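Local coordinates for protein 4-carboxymuconolactone decarboxylase (Sinorhizobium meliloti, PDB 4G9Q) that probably acts as a carboxymuconolactone decarboxylase family enzyme in an all-helical trimer, with a tentatively assigned peroxiredoxin activity, at residues Ser77-Ala82 against Ala238-His243; Pro107-Glu112 against Pro200-Leu205; Ile114-Tyr119 against Ser204-Ala209; Phe222-Ala227 against Pro258-Val263. All blocks are in the same frame, centred on the assembly; numbering follows the deposited sequence.

Contact 1: residues Ser77-Ala82 against Ala238-His243; sequences SLVTIA and AEVITH
H243 has CG anti to the backbone N (chi1 -168°), which sends its imidazole across to T80 and V79 of helix 73-86. T80 holds OG1 beside its own backbone N, anti to the carbonyl carbon, and OG1 meets the edge of the ring. The two side chains run at about a right angle. NE2 of H243 donates to OG1 of T80 at 2.8 Å. The N-H...O angle is 147°, and the oxygen is tilted 18° from the ring plane. The same OG1 also bonds to the backbone O of R76, so two partners hold it. ND1 of H243 bonds to the side chain of R76, which fixes the rotation of the ring from its other nitrogen.

V79 packs next to this bond. Its CG1 lies 3.9 Å from CD2 of H243. Its CG2 touches CG2 of V240 at 4.0 Å. A leucine in place of H243 would probably cost T80 OG1 its cross-helix donor and R76 NH1 its bond to ND1, leaving T80 held by the R76 carbonyl of its own helix.

The axes of 77-82 and 238-243 approach to 10.5 Å. Y247 stacks on the imidazole and W66 meets it edge-to-face. L205 of helix 200-213 packs on both valines, and helix 250-267 lies against I241. Helix 93-102 packs on S77, T80 and I81 of helix 73-86.

Contact 2: residues Pro107-Glu112 against Pro200-Leu205; sequences PSEISE and PRDRSL
E112 and R203 meet with their flat groups nearly perpendicular, the carboxylate and guanidinium planes 83° apart. R203 comes end-on, and both terminal nitrogens converge on a single oxygen of E112. NH2 of R203 donates to OE2 of E112 at 2.9 Å, and NH1 donates to the same OE2 at 3.1 Å. OE2 lies near the guanidinium plane, at its edge. From the carboxylate side, the nitrogens arrive on the anti side of OE2 and somewhat out of plane. The bends at chi2 of E112 (65°) and chi3 of R203 (-65°) turn the two charged ends toward each other. CG of E112 also lies 3.4 Å from NH2 of R203. R195 forms a second salt bridge to OE2 and accepts from R203 NH2 through its backbone O.

These are the opening turns of helices 107-120 and 200-213, joined by buried charges in the all-helical fold of the carboxymuconolactone decarboxylase family.

E109 and D202 form the second pairing, one of like charges. Their carboxylates are also turned nearly at right angles, with OE2 of E109 4.1 Å from OD2 of D202. A water lies between them and donates to both, at 2.7 Å to E109 OE2 and 2.6 Å to D202 OD2. R74 reaches both acids and probably offsets their repulsion. E109 also accepts through OE1 from the backbone N of K106. On the other branch of D202, OD1 takes NH1 of R201 at 2.9 Å, and R201 continues to D75 of helix 73-86.

Contact 3: residues Ile114-Tyr119 against Ser204-Ala209; sequences ITHLAY and SLVTIA
H116 and L117 face V206 and T207 where the short axes of 114-119 and 204-209 pass 10.5 Å apart at 45°, with the CA atoms of L117 and T207 closest at 7.6 Å. H116 makes the polar link of the contact. Its ring is sent across the gap by a first torsion that sets CG opposite the backbone N (chi1 -170°). The imidazole and the T207 side chain lie roughly at a right angle. NE2 of H116 donates to OG1 of T207 at 2.7 Å. The bond is short but bent, with an N-H...O angle of 139°, and the oxygen sits at the ring edge, tilted from its plane. OG1 of T207 also bonds to the backbone O of R203, one turn earlier.

V206 lies beside this pair. Its CG2 takes the crowded position between backbone N and carbonyl carbon, and approaches CD2 of H116 at 4.1 Å. L117 adds a loose touch, with CD2 4.3 Å from the backbone O of V206.

Y120 stacks on the H116 ring and W193 meets it edge-to-face. A phenylalanine in place of H116 would probably leave T207 OG1 without its donor from helix 107-120, held by the R203 carbonyl alone among the partners described.

The chemistry is that of the T80-H243 pair: a histidine N-H donates to a threonine hydroxyl that also bonds to a carbonyl of its own helix. With its oxygen held twice, T207 is fixed in rotation, and it anchors NE2 in a buried interior.

Contact 4: residues Phe222-Ala227 against Pro258-Val263; sequences FHLNKA and PVAKAV
This is helix-on-helix packing in the all-helical carboxymuconolactone decarboxylase fold, with L224 and N225 of helix 220-229 set against A260 and V263 of helix 250-267. The short axes come within 10.1 Å and cross at -50°. The two segments are joined by apolar packing, and together they bury 185 Å².

L224 carries the apolar packing. Its CG stands anti to the backbone N (chi1 178°), and the chain turns at chi2 (59°) to push CD2 at the second helix. That methyl sits 3.8 Å from CA of A260 and 4.0 Å from CB of A260. A260 and V263 are three residues apart, and the leucine tip meets both along one side of their helix. The small side chain of A260 lets the methyl come close to the backbone.

V263 crosses L224 obliquely and runs past N225 in the opposite direction. Its CG1 reaches both neighbours, with CG of L224 at 4.1 Å and CG of N225 at 3.9 Å.

Helix 234-248 touches both partners, through A237 on L224 and I241 on A260. Helix 250-267 is kinked at P258, whose nitrogen has no hydrogen to give to the turn before. The second subunit packs F173 on P258 and accepts a bond from K261 through the O of its Q172.

The closest approach of L224 to V263 is CD2 to CB, at 3.9 Å.

In the fold
Contacts 2 and 3 share helices 107-120 and 200-213 and have S204 and L205 in common. Their centres are 8 Å apart, with contact 2 at the helix starts and contact 3 further along. Both are nested along the chain inside the span closed by contact 1. Contact 1 joins helices 73-86 and 234-248, and its centre is 12 Å from contact 3. L205 links the two by touching V79 and V240. Contact 4 is more peripheral, about 15 Å from contact 1 between centres, and meets it through I241 on A260. Helix 200-213 is thus central, and helices from the two halves of the chain pack into one core. Contacts 1 and 4 also touch the second subunit.

Contact 1: residues Ser77-Ala82 against Ala238-His243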
loop_
_atom_site.group_PDB
_atom_site.type_symbol
_atom_site.label_atom_id
_atom_site.label_comp_id
_atom_site.label_asym_id
_atom_site.label_seq_id
_atom_site.Cartn_x
_atom_site.Cartn_y
_atom_site.Cartn_z
ATOM N N SER A 77 -17.161 3.192 -13.245
ATOM C CA SER A 77 -16.389 4.419 -13.046
ATOM C C SER A 77 -16.228 4.761 -11.559
ATOM O O SER A 77 -15.133 5.117 -11.125
ATOM C CB SER A 77 -17.005 5.588 -13.816
ATOM O OG SER A 77 -16.729 5.490 -15.205
ATOM N N LEU A 78 -17.306 4.637 -10.783
ATOM C CA LEU A 78 -17.233 4.859 -9.336
ATOM C C LEU A 78 -16.277 3.881 -8.656
ATOM O O LEU A 78 -15.475 4.276 -7.809
ATOM C CB LEU A 78 -18.619 4.773 -8.691
ATOM C CG LEU A 78 -19.505 6.016 -8.810
ATOM C CD1 LEU A 78 -20.914 5.668 -8.352
ATOM C CD2 LEU A 78 -18.939 7.187 -8.005
ATOM N N VAL A 79 -16.370 2.609 -9.037
ATOM C CA VAL A 79 -15.492 1.562 -8.505
ATOM C C VAL A 79 -14.024 1.848 -8.836
ATOM O O VAL A 79 -13.137 1.688 -7.988
ATOM C CB VAL A 79 -15.907 0.174 -9.044
ATOM C CG1 VAL A 79 -14.852 -0.886 -8.740
ATOM C CG2 VAL A 79 -17.257 -0.237 -8.451
ATOM N N THR A 80 -13.784 2.277 -10.071
ATOM C CA THR A 80 -12.427 2.551 -10.545
ATOM C C THR A 80 -11.828 3.765 -9.829
ATOM O O THR A 80 -10.683 3.713 -9.366
ATOM C CB THR A 80 -12.394 2.752 -12.068
ATOM O OG1 THR A 80 -13.009 1.620 -12.697
ATOM C CG2 THR A 80 -10.948 2.878 -12.571
ATOM N N ILE A 81 -12.606 4.845 -9.724
ATOM C CA ILE A 81 -12.141 6.031 -8.996
ATOM C C ILE A 81 -11.786 5.671 -7.550
ATOM O O ILE A 81 -10.716 6.049 -7.051
ATOM C CB ILE A 81 -13.166 7.188 -9.064
ATOM C CG1 ILE A 81 -13.156 7.801 -10.471
ATOM C CG2 ILE A 81 -12.861 8.256 -8.011
ATOM C CD1 ILE A 81 -14.275 8.798 -10.684
ATOM N N ALA A 82 -12.663 4.917 -6.892
ATOM C CA ALA A 82 -12.417 4.497 -5.508
ATOM C C ALA A 82 -11.118 3.693 -5.392
ATOM O O ALA A 82 -10.309 3.937 -4.489
ATOM C CB ALA A 82 -13.607 3.718 -4.965
ATOM N N ALA A 238 -20.391 -9.162 -7.319
ATOM C CA ALA A 238 -19.458 -10.078 -7.974
ATOM C C ALA A 238 -18.708 -9.361 -9.098
ATOM O O ALA A 238 -17.515 -9.589 -9.293
ATOM C CB ALA A 238 -20.193 -11.306 -8.507
ATOM N N GLU A 239 -19.408 -8.492 -9.825
ATOM C CA GLU A 239 -18.781 -7.706 -10.892
ATOM C C GLU A 239 -17.784 -6.696 -10.333
ATOM O O GLU A 239 -16.763 -6.431 -10.964
ATOM C CB GLU A 239 -19.826 -6.988 -11.757
ATOM C CG GLU A 239 -20.717 -7.920 -12.596
ATOM C CD GLU A 239 -19.978 -8.648 -13.719
ATOM O OE1 GLU A 239 -18.955 -8.139 -14.229
ATOM O OE2 GLU A 239 -20.442 -9.741 -14.110
ATOM N N VAL A 240 -18.092 -6.134 -9.163
ATOM C CA VAL A 240 -17.180 -5.203 -8.478
ATOM C C VAL A 240 -15.852 -5.905 -8.168
ATOM O O VAL A 240 -14.776 -5.406 -8.497
ATOM C CB VAL A 240 -17.809 -4.620 -7.179
ATOM C CG1 VAL A 240 -16.772 -3.850 -6.370
ATOM C CG2 VAL A 240 -18.991 -3.717 -7.515
ATOM N N ILE A 241 -15.944 -7.082 -7.561
ATOM C CA ILE A 241 -14.763 -7.880 -7.244
ATOM C C ILE A 241 -13.993 -8.225 -8.521
ATOM O O ILE A 241 -12.766 -8.140 -8.552
ATOM C CB ILE A 241 -15.136 -9.156 -6.456
ATOM C CG1 ILE A 241 -15.766 -8.771 -5.110
ATOM C CG2 ILE A 241 -13.914 -10.050 -6.243
ATOM C CD1 ILE A 241 -16.388 -9.933 -4.343
ATOM N N THR A 242 -14.722 -8.601 -9.568
ATOM C CA THR A 242 -14.109 -8.974 -10.846
ATOM C C THR A 242 -13.377 -7.792 -11.496
ATOM O O THR A 242 -12.238 -7.924 -11.959
ATOM C CB THR A 242 -15.163 -9.581 -11.791
ATOM O OG1 THR A 242 -15.788 -10.690 -11.134
ATOM C CG2 THR A 242 -14.527 -10.057 -13.101
ATOM N N HIS A 243 -14.027 -6.630 -11.503
ATOM C CA HIS A 243 -13.438 -5.404 -12.033
ATOM C C HIS A 243 -12.139 -5.063 -11.290
ATOM O O HIS A 243 -11.128 -4.699 -11.902
ATOM C CB HIS A 243 -14.458 -4.266 -11.913
ATOM C CG HIS A 243 -14.090 -3.031 -12.668
ATOM N ND1 HIS A 243 -14.379 -2.863 -14.007
ATOM C CD2 HIS A 243 -13.481 -1.890 -12.267
ATOM C CE1 HIS A 243 -13.955 -1.674 -14.399
ATOM N NE2 HIS A 243 -13.400 -1.068 -13.363
#

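Contact 2: residues Pro107-Glu112 against Pro200-Leu205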
loop_
_atom_site.group_PDB
_atom_site.type_symbol
_atom_site.label_atom_id
_atom_site.label_comp_id
_atom_site.label_asym_id
_atom_site.label_seq_id
_atom_site.Cartn_x
_atom_site.Cartn_y
_atom_site.Cartn_z
ATOM N N PRO A 107 -20.491 15.402 -11.057
ATOM C CA PRO A 107 -19.379 16.046 -10.355
ATOM C C PRO A 107 -19.522 15.950 -8.831
ATOM O O PRO A 107 -18.531 15.712 -8.131
ATOM C CB PRO A 107 -19.492 17.503 -10.802
ATOM C CG PRO A 107 -20.066 17.415 -12.179
ATOM C CD PRO A 107 -21.010 16.246 -12.154
ATOM N N SER A 108 -20.747 16.108 -8.334
ATOM C CA SER A 108 -21.011 16.070 -6.892
ATOM C C SER A 108 -20.718 14.690 -6.297
ATOM O O SER A 108 -20.314 14.583 -5.137
ATOM C CB SER A 108 -22.451 16.496 -6.591
ATOM O OG SER A 108 -23.387 15.629 -7.204
ATOM N N GLU A 109 -20.916 13.645 -7.097
ATOM C CA GLU A 109 -20.643 12.269 -6.664
ATOM C C GLU A 109 -19.136 11.989 -6.583
ATOM O O GLU A 109 -18.671 11.319 -5.655
ATOM C CB GLU A 109 -21.362 11.272 -7.571
ATOM C CG GLU A 109 -22.883 11.275 -7.358
ATOM C CD GLU A 109 -23.631 10.461 -8.393
ATOM O OE1 GLU A 109 -23.189 10.423 -9.559
ATOM O OE2 GLU A 109 -24.674 9.866 -8.039
ATOM N N ILE A 110 -18.380 12.522 -7.541
ATOM C CA ILE A 110 -16.918 12.437 -7.508
ATOM C C ILE A 110 -16.405 13.217 -6.299
ATOM O O ILE A 110 -15.583 12.717 -5.531
ATOM C CB ILE A 110 -16.275 12.959 -8.825
ATOM C CG1 ILE A 110 -16.726 12.083 -9.999
ATOM C CG2 ILE A 110 -14.741 13.018 -8.707
ATOM C CD1 ILE A 110 -16.161 12.482 -11.356
ATOM N N SER A 111 -16.918 14.435 -6.136
ATOM C CA SER A 111 -16.607 15.284 -4.991
ATOM C C SER A 111 -16.825 14.538 -3.674
ATOM O O SER A 111 -15.950 14.535 -2.787
ATOM C CB SER A 111 -17.476 16.550 -5.043
ATOM O OG SER A 111 -17.163 17.427 -3.983
ATOM N N GLU A 112 -17.983 13.889 -3.555
ATOM C CA GLU A 112 -18.330 13.180 -2.321
ATOM C C GLU A 112 -17.499 11.915 -2.115
ATOM O O GLU A 112 -17.196 11.552 -0.978
ATOM C CB GLU A 112 -19.832 12.875 -2.275
ATOM C CG GLU A 112 -20.333 12.349 -0.925
ATOM C CD GLU A 112 -20.211 13.357 0.210
ATOM O OE1 GLU A 112 -19.890 14.544 -0.047
ATOM O OE2 GLU A 112 -20.440 12.960 1.371
ATOM N N PRO A 200 -26.972 6.073 -0.456
ATOM C CA PRO A 200 -26.407 5.033 0.412
ATOM C C PRO A 200 -25.809 3.860 -0.363
ATOM O O PRO A 200 -24.718 3.401 -0.020
ATOM C CB PRO A 200 -27.612 4.594 1.243
ATOM C CG PRO A 200 -28.393 5.859 1.384
ATOM C CD PRO A 200 -28.300 6.504 0.030
ATOM N N ARG A 201 -26.505 3.399 -1.405
ATOM C CA ARG A 201 -25.998 2.321 -2.259
ATOM C C ARG A 201 -24.628 2.653 -2.850
ATOM O O ARG A 201 -23.723 1.813 -2.856
ATOM C CB ARG A 201 -26.985 2.038 -3.389
ATOM C CG ARG A 201 -26.518 0.967 -4.358
ATOM C CD ARG A 201 -26.918 1.357 -5.760
ATOM N NE ARG A 201 -26.569 0.352 -6.760
ATOM C CZ ARG A 201 -25.663 0.521 -7.720
ATOM N NH1 ARG A 201 -24.985 1.658 -7.823
ATOM N NH2 ARG A 201 -25.446 -0.455 -8.592
ATOM N N ASP A 202 -24.493 3.879 -3.352
ATOM C CA ASP A 202 -23.261 4.331 -3.988
ATOM C C ASP A 202 -22.143 4.582 -2.979
ATOM O O ASP A 202 -20.976 4.328 -3.274
ATOM C CB ASP A 202 -23.520 5.587 -4.820
ATOM C CG ASP A 202 -24.466 5.331 -5.978
ATOM O OD1 ASP A 202 -24.356 4.263 -6.611
ATOM O OD2 ASP A 202 -25.319 6.198 -6.261
ATOM N N ARG A 203 -22.498 5.080 -1.797
ATOM C CA ARG A 203 -21.505 5.267 -0.734
ATOM C C ARG A 203 -20.953 3.915 -0.278
ATOM O O ARG A 203 -19.753 3.771 -0.051
ATOM C CB ARG A 203 -22.090 6.051 0.444
ATOM C CG ARG A 203 -21.033 6.592 1.402
ATOM C CD ARG A 203 -21.650 7.424 2.528
ATOM N NE ARG A 203 -22.298 8.642 2.034
ATOM C CZ ARG A 203 -21.666 9.789 1.783
ATOM N NH1 ARG A 203 -20.351 9.900 1.963
ATOM N NH2 ARG A 203 -22.356 10.830 1.338
ATOM N N SER A 204 -21.833 2.924 -0.170
ATOM C CA SER A 204 -21.413 1.564 0.155
ATOM C C SER A 204 -20.566 0.971 -0.970
ATOM O O SER A 204 -19.575 0.286 -0.705
ATOM C CB SER A 204 -22.628 0.683 0.441
ATOM O OG SER A 204 -23.199 1.017 1.701
ATOM N N LEU A 205 -20.961 1.239 -2.216
ATOM C CA LEU A 205 -20.202 0.791 -3.387
ATOM C C LEU A 205 -18.756 1.300 -3.352
ATOM O O LEU A 205 -17.817 0.520 -3.509
ATOM C CB LEU A 205 -20.898 1.220 -4.687
ATOM C CG LEU A 205 -20.207 0.857 -6.007
ATOM C CD1 LEU A 205 -20.059 -0.657 -6.138
ATOM C CD2 LEU A 205 -20.969 1.426 -7.194
HETATM O O HOH W 1 -25.175 8.751 -5.626
#

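Contact 3: residues Ile114-Tyr119 against Ser204-Ala209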
loop_
_atom_site.group_PDB
_atom_site.type_symbol
_atom_site.label_atom_id
_atom_site.label_comp_id
_atom_site.label_asym_id
_atom_site.label_seq_id
_atom_site.Cartn_x
_atom_site.Cartn_y
_atom_site.Cartn_z
ATOM N N ILE A 114 -14.355 11.529 -2.902
ATOM C CA ILE A 114 -13.101 12.037 -2.348
ATOM C C ILE A 114 -13.235 12.296 -0.839
ATOM O O ILE A 114 -12.406 11.844 -0.052
ATOM C CB ILE A 114 -12.616 13.278 -3.135
ATOM C CG1 ILE A 114 -12.256 12.842 -4.564
ATOM C CG2 ILE A 114 -11.415 13.938 -2.444
ATOM C CD1 ILE A 114 -12.161 13.967 -5.579
ATOM N N THR A 115 -14.300 12.989 -0.438
ATOM C CA THR A 115 -14.522 13.278 0.979
ATOM C C THR A 115 -14.726 12.007 1.797
ATOM O O THR A 115 -14.179 11.869 2.898
ATOM C CB THR A 115 -15.701 14.239 1.161
ATOM O OG1 THR A 115 -15.388 15.470 0.497
ATOM C CG2 THR A 115 -15.971 14.512 2.636
ATOM N N HIS A 116 -15.514 11.081 1.254
ATOM C CA HIS A 116 -15.768 9.816 1.913
ATOM C C HIS A 116 -14.475 9.039 2.129
ATOM O O HIS A 116 -14.242 8.491 3.207
ATOM C CB HIS A 116 -16.755 8.969 1.101
ATOM C CG HIS A 116 -17.235 7.759 1.834
ATOM N ND1 HIS A 116 -18.153 7.830 2.859
ATOM C CD2 HIS A 116 -16.907 6.450 1.711
ATOM C CE1 HIS A 116 -18.368 6.618 3.338
ATOM N NE2 HIS A 116 -17.627 5.762 2.657
ATOM N N LEU A 117 -13.631 9.010 1.101
ATOM C CA LEU A 117 -12.392 8.246 1.183
ATOM C C LEU A 117 -11.286 8.927 1.986
ATOM O O LEU A 117 -10.310 8.272 2.343
ATOM C CB LEU A 117 -11.918 7.800 -0.205
ATOM C CG LEU A 117 -12.891 6.819 -0.881
ATOM C CD1 LEU A 117 -12.315 6.356 -2.201
ATOM C CD2 LEU A 117 -13.236 5.626 0.018
ATOM N N ALA A 118 -11.445 10.217 2.298
ATOM C CA ALA A 118 -10.566 10.861 3.286
ATOM C C ALA A 118 -10.651 10.091 4.603
ATOM O O ALA A 118 -9.636 9.840 5.264
ATOM C CB ALA A 118 -10.956 12.316 3.493
ATOM N N TYR A 119 -11.869 9.686 4.958
ATOM C CA TYR A 119 -12.096 8.931 6.185
ATOM C C TYR A 119 -11.743 7.455 6.041
ATOM O O TYR A 119 -11.165 6.870 6.950
ATOM C CB TYR A 119 -13.546 9.070 6.638
ATOM C CG TYR A 119 -13.895 10.466 7.089
ATOM C CD1 TYR A 119 -13.712 10.857 8.419
ATOM C CD2 TYR A 119 -14.412 11.395 6.189
ATOM C CE1 TYR A 119 -14.042 12.153 8.839
ATOM C CE2 TYR A 119 -14.736 12.687 6.595
ATOM C CZ TYR A 119 -14.548 13.057 7.913
ATOM O OH TYR A 119 -14.879 14.330 8.303
ATOM N N SER A 204 -21.833 2.924 -0.170
ATOM C CA SER A 204 -21.413 1.564 0.155
ATOM C C SER A 204 -20.566 0.971 -0.970
ATOM O O SER A 204 -19.575 0.286 -0.705
ATOM C CB SER A 204 -22.628 0.683 0.441
ATOM O OG SER A 204 -23.199 1.017 1.701
ATOM N N LEU A 205 -20.961 1.239 -2.216
ATOM C CA LEU A 205 -20.202 0.791 -3.387
ATOM C C LEU A 205 -18.756 1.300 -3.352
ATOM O O LEU A 205 -17.817 0.520 -3.509
ATOM C CB LEU A 205 -20.898 1.220 -4.687
ATOM C CG LEU A 205 -20.207 0.857 -6.007
ATOM C CD1 LEU A 205 -20.059 -0.657 -6.138
ATOM C CD2 LEU A 205 -20.969 1.426 -7.194
ATOM N N VAL A 206 -18.579 2.601 -3.144
ATOM C CA VAL A 206 -17.226 3.165 -3.092
ATOM C C VAL A 206 -16.430 2.624 -1.895
ATOM O O VAL A 206 -15.224 2.402 -2.003
ATOM C CB VAL A 206 -17.195 4.725 -3.154
ATOM C CG1 VAL A 206 -17.686 5.226 -4.518
ATOM C CG2 VAL A 206 -17.992 5.359 -2.041
ATOM N N THR A 207 -17.115 2.398 -0.772
ATOM C CA THR A 207 -16.474 1.840 0.420
ATOM C C THR A 207 -15.970 0.418 0.160
ATOM O O THR A 207 -14.801 0.125 0.422
ATOM C CB THR A 207 -17.398 1.869 1.657
ATOM O OG1 THR A 207 -17.890 3.201 1.844
ATOM C CG2 THR A 207 -16.644 1.427 2.914
ATOM N N ILE A 208 -16.825 -0.459 -0.365
ATOM C CA ILE A 208 -16.367 -1.834 -0.621
ATOM C C ILE A 208 -15.230 -1.851 -1.647
ATOM O O ILE A 208 -14.277 -2.621 -1.502
ATOM C CB ILE A 208 -17.516 -2.852 -0.957
ATOM C CG1 ILE A 208 -18.245 -2.500 -2.261
ATOM C CG2 ILE A 208 -18.487 -2.981 0.243
ATOM C CD1 ILE A 208 -19.160 -3.624 -2.774
ATOM N N ALA A 209 -15.299 -0.965 -2.643
ATOM C CA ALA A 209 -14.242 -0.881 -3.659
ATOM C C ALA A 209 -12.908 -0.475 -3.037
ATOM O O ALA A 209 -11.872 -1.092 -3.311
ATOM C CB ALA A 209 -14.636 0.084 -4.785
#

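Contact 4: residues Phe222-Ala227 against Pro258-Val263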
loop_
_atom_site.group_PDB
_atom_site.type_symbol
_atom_site.label_atom_id
_atom_site.label_comp_id
_atom_site.label_asym_id
_atom_site.label_seq_id
_atom_site.Cartn_x
_atom_site.Cartn_y
_atom_site.Cartn_z
ATOM N N PHE A 222 -19.082 -6.236 7.138
ATOM C CA PHE A 222 -20.002 -5.170 7.522
ATOM C C PHE A 222 -20.464 -4.360 6.311
ATOM O O PHE A 222 -21.665 -4.149 6.112
ATOM C CB PHE A 222 -19.351 -4.255 8.569
ATOM C CG PHE A 222 -20.245 -3.138 9.038
ATOM C CD1 PHE A 222 -21.134 -3.338 10.093
ATOM C CD2 PHE A 222 -20.199 -1.890 8.424
ATOM C CE1 PHE A 222 -21.966 -2.306 10.525
ATOM C CE2 PHE A 222 -21.027 -0.851 8.847
ATOM C CZ PHE A 222 -21.912 -1.062 9.900
ATOM N N HIS A 223 -19.513 -3.919 5.492
ATOM C CA HIS A 223 -19.843 -3.011 4.404
ATOM C C HIS A 223 -20.502 -3.651 3.192
ATOM O O HIS A 223 -21.275 -2.995 2.498
ATOM C CB HIS A 223 -18.651 -2.116 4.049
ATOM C CG HIS A 223 -18.380 -1.085 5.099
ATOM N ND1 HIS A 223 -19.181 0.025 5.267
ATOM C CD2 HIS A 223 -17.448 -1.029 6.080
ATOM C CE1 HIS A 223 -18.733 0.737 6.288
ATOM N NE2 HIS A 223 -17.685 0.115 6.801
ATOM N N LEU A 224 -20.221 -4.932 2.956
ATOM C CA LEU A 224 -20.916 -5.659 1.891
ATOM C C LEU A 224 -22.370 -5.925 2.279
ATOM O O LEU A 224 -23.273 -5.760 1.460
ATOM C CB LEU A 224 -20.192 -6.954 1.522
ATOM C CG LEU A 224 -20.861 -7.822 0.446
ATOM C CD1 LEU A 224 -21.031 -7.071 -0.876
ATOM C CD2 LEU A 224 -20.062 -9.097 0.245
ATOM N N ASN A 225 -22.596 -6.321 3.531
ATOM C CA ASN A 225 -23.959 -6.449 4.039
ATOM C C ASN A 225 -24.714 -5.138 3.888
ATOM O O ASN A 225 -25.848 -5.118 3.423
ATOM C CB ASN A 225 -23.969 -6.903 5.499
ATOM C CG ASN A 225 -23.833 -8.400 5.645
ATOM O OD1 ASN A 225 -22.934 -8.889 6.329
ATOM N ND2 ASN A 225 -24.731 -9.139 5.009
ATOM N N LYS A 226 -24.059 -4.039 4.255
ATOM C CA LYS A 226 -24.657 -2.713 4.135
ATOM C C LYS A 226 -24.987 -2.362 2.680
ATOM O O LYS A 226 -26.058 -1.829 2.400
ATOM C CB LYS A 226 -23.743 -1.664 4.777
ATOM C CG LYS A 226 -24.415 -0.331 5.069
ATOM C CD LYS A 226 -23.500 0.572 5.895
ATOM C CE LYS A 226 -24.109 1.959 6.118
ATOM N NZ LYS A 226 -25.398 1.918 6.878
ATOM N N ALA A 227 -24.076 -2.686 1.761
ATOM C CA ALA A 227 -24.282 -2.454 0.331
ATOM C C ALA A 227 -25.483 -3.232 -0.200
ATOM O O ALA A 227 -26.298 -2.698 -0.955
ATOM C CB ALA A 227 -23.021 -2.835 -0.455
ATOM N N PRO A 258 -13.829 -15.358 -0.348
ATOM C CA PRO A 258 -14.417 -16.099 0.771
ATOM C C PRO A 258 -15.296 -15.225 1.665
ATOM O O PRO A 258 -16.273 -15.717 2.227
ATOM C CB PRO A 258 -13.200 -16.628 1.547
ATOM C CG PRO A 258 -12.045 -15.890 1.055
ATOM C CD PRO A 258 -12.354 -15.388 -0.314
ATOM N N VAL A 259 -14.954 -13.942 1.780
ATOM C CA VAL A 259 -15.754 -12.996 2.560
ATOM C C VAL A 259 -17.121 -12.810 1.902
ATOM O O VAL A 259 -18.157 -12.917 2.563
ATOM C CB VAL A 259 -15.046 -11.626 2.723
ATOM C CG1 VAL A 259 -15.813 -10.744 3.703
ATOM C CG2 VAL A 259 -13.613 -11.815 3.200
ATOM N N ALA A 260 -17.116 -12.543 0.597
ATOM C CA ALA A 260 -18.350 -12.412 -0.177
ATOM C C ALA A 260 -19.205 -13.680 -0.123
ATOM O O ALA A 260 -20.422 -13.605 0.078
ATOM C CB ALA A 260 -18.034 -12.039 -1.614
ATOM N N LYS A 261 -18.563 -14.841 -0.282
ATOM C CA LYS A 261 -19.261 -16.131 -0.210
ATOM C C LYS A 261 -19.987 -16.294 1.122
ATOM O O LYS A 261 -21.151 -16.695 1.156
ATOM C CB LYS A 261 -18.282 -17.292 -0.418
ATOM C CG LYS A 261 -18.951 -18.669 -0.430
ATOM C CD LYS A 261 -17.964 -19.773 -0.742
ATOM C CE LYS A 261 -18.686 -21.106 -0.886
ATOM N NZ LYS A 261 -17.727 -22.213 -1.123
ATOM N N ALA A 262 -19.287 -15.980 2.213
ATOM C CA ALA A 262 -19.837 -16.114 3.555
ATOM C C ALA A 262 -21.033 -15.184 3.754
ATOM O O ALA A 262 -22.044 -15.579 4.345
ATOM C CB ALA A 262 -18.762 -15.843 4.593
ATOM N N VAL A 263 -20.919 -13.959 3.246
ATOM C CA VAL A 263 -22.010 -12.985 3.312
ATOM C C VAL A 263 -23.230 -13.489 2.541
ATOM O O VAL A 263 -24.337 -13.494 3.072
ATOM C CB VAL A 263 -21.573 -11.590 2.804
ATOM C CG1 VAL A 263 -22.780 -10.671 2.622
ATOM C CG2 VAL A 263 -20.580 -10.956 3.777
#